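Local coordinates for protein predicted phosphatase, HAD family (Clostridium acetobutylicum, PDB 3MC1) that is a predicted phosphatase of the haloacid dehalogenase (HAD) superfamily and probably hydrolyses phosphate esters, though its substrate is not established, at residues Asn5-Asp10 with Tyr101-Val106. Residues are numbered along the deposited sequence; the frame is centred on the assembly and turned at random.
Sequences NYVLFD and YGFHLV. With NA (sodium ion), chain C.
The carbonyl O of N5 takes the N-H of H104 at 2.7 Å, a nearly straight bond (172°) that starts a parallel ladder. It continues as V7 N to H104 O, V106 N to V7 O and F9 N to V106 O. V106 O also receives the CA-H of L8, at 3.2 Å from CA, while the edge of the F9 ring lies beside it. Strands 6-9 and 104-109 are neighbours in the parallel Rossmann-like sheet of HAD enzymes, 6-9 lying between 104-109 and 162-166. Beyond strand 6-9, D10 begins a sequence consistent with the DxDx(T/V) motif and binds sodium through OD2 at 2.1 Å, with D12 and D167; T109 hydrogen-bonds its OD1. On one face, H104 crosses over the Y6 ring, its CB 3.5 Å from Y6 CD1, and V106 CB, beta-branched as suits a strand, packs alongside L8 CG and CD1. The opposite face is apolar, as suits a surface roofed by helix 91-101: L105 CD2 reaches both V7 CB and, at 4.0 Å, F9 CE2. V7 CG2 meets F103 CD1 at 3.7 Å. G102 (phi 110°) closes that helix in a Schellman motif, where a CB would press on Y101 O, and the chain passes through F103 into strand 104-109.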
loop_
_atom_site.group_PDB
_atom_site.type_symbol
_atom_site.label_atom_id
_atom_site.label_comp_id
_atom_site.label_asym_id
_atom_site.label_seq_id
_atom_site.Cartn_x
_atom_site.Cartn_y
_atom_site.Cartn_z
ATOM N N ASN A 5 -2.702 -3.327 -20.230
ATOM C CA ASN A 5 -3.621 -4.299 -19.646
ATOM C C ASN A 5 -3.574 -4.505 -18.137
ATOM O O ASN A 5 -4.485 -5.107 -17.569
ATOM C CB ASN A 5 -3.399 -5.657 -20.319
ATOM C CG ASN A 5 -3.742 -5.640 -21.793
ATOM O OD1 ASN A 5 -4.909 -5.534 -22.170
ATOM N ND2 ASN A 5 -2.723 -5.738 -22.639
ATOM N N TYR A 6 -2.528 -4.014 -17.488
ATOM C CA TYR A 6 -2.393 -4.225 -16.052
ATOM C C TYR A 6 -2.431 -2.970 -15.206
ATOM O O TYR A 6 -1.898 -1.927 -15.582
ATOM C CB TYR A 6 -1.100 -4.981 -15.772
ATOM C CG TYR A 6 -1.112 -6.416 -16.236
ATOM C CD1 TYR A 6 -1.469 -7.449 -15.364
ATOM C CD2 TYR A 6 -0.731 -6.750 -17.536
ATOM C CE1 TYR A 6 -1.436 -8.786 -15.776
ATOM C CE2 TYR A 6 -0.697 -8.078 -17.958
ATOM C CZ TYR A 6 -1.047 -9.090 -17.073
ATOM O OH TYR A 6 -0.988 -10.402 -17.485
ATOM N N VAL A 7 -3.077 -3.091 -14.052
ATOM C CA VAL A 7 -3.195 -1.993 -13.114
ATOM C C VAL A 7 -2.782 -2.526 -11.733
ATOM O O VAL A 7 -3.459 -3.387 -11.166
ATOM C CB VAL A 7 -4.648 -1.477 -13.033
ATOM C CG1 VAL A 7 -4.713 -0.284 -12.092
ATOM C CG2 VAL A 7 -5.179 -1.084 -14.437
ATOM N N LEU A 8 -1.653 -2.037 -11.223
ATOM C CA LEU A 8 -1.164 -2.429 -9.897
ATOM C C LEU A 8 -1.624 -1.387 -8.870
ATOM O O LEU A 8 -1.604 -0.189 -9.135
ATOM C CB LEU A 8 0.366 -2.528 -9.894
ATOM C CG LEU A 8 0.990 -3.832 -10.418
ATOM C CD1 LEU A 8 0.616 -4.056 -11.883
ATOM C CD2 LEU A 8 2.514 -3.783 -10.244
ATOM N N PHE A 9 -2.045 -1.861 -7.700
ATOM C CA PHE A 9 -2.538 -1.002 -6.628
ATOM C C PHE A 9 -1.801 -1.295 -5.331
ATOM O O PHE A 9 -1.468 -2.452 -5.048
ATOM C CB PHE A 9 -4.014 -1.294 -6.312
ATOM C CG PHE A 9 -4.993 -0.946 -7.415
ATOM C CD1 PHE A 9 -5.662 0.274 -7.409
ATOM C CD2 PHE A 9 -5.307 -1.878 -8.403
ATOM C CE1 PHE A 9 -6.646 0.556 -8.374
ATOM C CE2 PHE A 9 -6.279 -1.608 -9.367
ATOM C CZ PHE A 9 -6.953 -0.392 -9.352
ATOM N N ASP A 10 -1.556 -0.260 -4.537
ATOM C CA ASP A 10 -0.977 -0.501 -3.222
ATOM C C ASP A 10 -2.237 -0.831 -2.420
ATOM O O ASP A 10 -3.351 -0.694 -2.942
ATOM C CB ASP A 10 -0.296 0.742 -2.657
ATOM C CG ASP A 10 0.334 0.480 -1.297
ATOM O OD1 ASP A 10 0.874 -0.635 -1.093
ATOM O OD2 ASP A 10 0.289 1.381 -0.432
ATOM N N TYR A 101 -13.920 -3.752 -18.171
ATOM C CA TYR A 101 -13.180 -3.185 -19.291
ATOM C C TYR A 101 -12.148 -4.181 -19.809
ATOM O O TYR A 101 -11.702 -4.085 -20.949
ATOM C CB TYR A 101 -12.470 -1.894 -18.876
ATOM C CG TYR A 101 -13.251 -0.631 -19.159
ATOM C CD1 TYR A 101 -14.196 -0.146 -18.253
ATOM C CD2 TYR A 101 -13.063 0.070 -20.354
ATOM C CE1 TYR A 101 -14.935 1.004 -18.528
ATOM C CE2 TYR A 101 -13.798 1.218 -20.639
ATOM C CZ TYR A 101 -14.733 1.679 -19.725
ATOM O OH TYR A 101 -15.476 2.799 -20.022
ATOM N N GLY A 102 -11.762 -5.135 -18.969
ATOM C CA GLY A 102 -10.793 -6.127 -19.391
ATOM C C GLY A 102 -9.433 -5.999 -18.725
ATOM O O GLY A 102 -8.533 -6.786 -19.010
ATOM N N PHE A 103 -9.276 -5.004 -17.855
ATOM C CA PHE A 103 -8.020 -4.797 -17.138
ATOM C C PHE A 103 -7.712 -5.980 -16.214
ATOM O O PHE A 103 -8.622 -6.615 -15.680
ATOM C CB PHE A 103 -8.103 -3.534 -16.269
ATOM C CG PHE A 103 -7.981 -2.243 -17.028
ATOM C CD1 PHE A 103 -6.782 -1.890 -17.636
ATOM C CD2 PHE A 103 -9.058 -1.360 -17.101
ATOM C CE1 PHE A 103 -6.651 -0.674 -18.305
ATOM C CE2 PHE A 103 -8.945 -0.139 -17.769
ATOM C CZ PHE A 103 -7.733 0.208 -18.374
ATOM N N HIS A 104 -6.428 -6.283 -16.046
ATOM C CA HIS A 104 -6.005 -7.335 -15.125
ATOM C C HIS A 104 -5.525 -6.531 -13.918
ATOM O O HIS A 104 -4.659 -5.663 -14.062
ATOM C CB HIS A 104 -4.847 -8.152 -15.696
ATOM C CG HIS A 104 -5.252 -9.099 -16.781
ATOM N ND1 HIS A 104 -5.607 -8.677 -18.045
ATOM C CD2 HIS A 104 -5.384 -10.447 -16.785
ATOM C CE1 HIS A 104 -5.941 -9.723 -18.779
ATOM N NE2 HIS A 104 -5.814 -10.809 -18.037
ATOM N N LEU A 105 -6.089 -6.805 -12.741
ATOM C CA LEU A 105 -5.747 -6.052 -11.534
ATOM C C LEU A 105 -4.801 -6.811 -10.618
ATOM O O LEU A 105 -4.968 -8.010 -10.409
ATOM C CB LEU A 105 -7.034 -5.672 -10.776
ATOM C CG LEU A 105 -8.176 -5.086 -11.630
ATOM C CD1 LEU A 105 -9.387 -4.726 -10.754
ATOM C CD2 LEU A 105 -7.685 -3.854 -12.366
ATOM N N VAL A 106 -3.817 -6.098 -10.065
ATOM C CA VAL A 106 -2.821 -6.707 -9.187
ATOM C C VAL A 106 -2.552 -5.832 -7.964
ATOM O O VAL A 106 -2.572 -4.610 -8.053
ATOM C CB VAL A 106 -1.461 -6.901 -9.943
ATOM C CG1 VAL A 106 -0.420 -7.550 -9.029
ATOM C CG2 VAL A 106 -1.667 -7.771 -11.194
HETATM NA NA NA C . -0.222 3.130 0.634
HETATM O O HOH W 1 -0.456 4.437 2.603
HETATM O O HOH W 2 1.934 3.435 0.255
#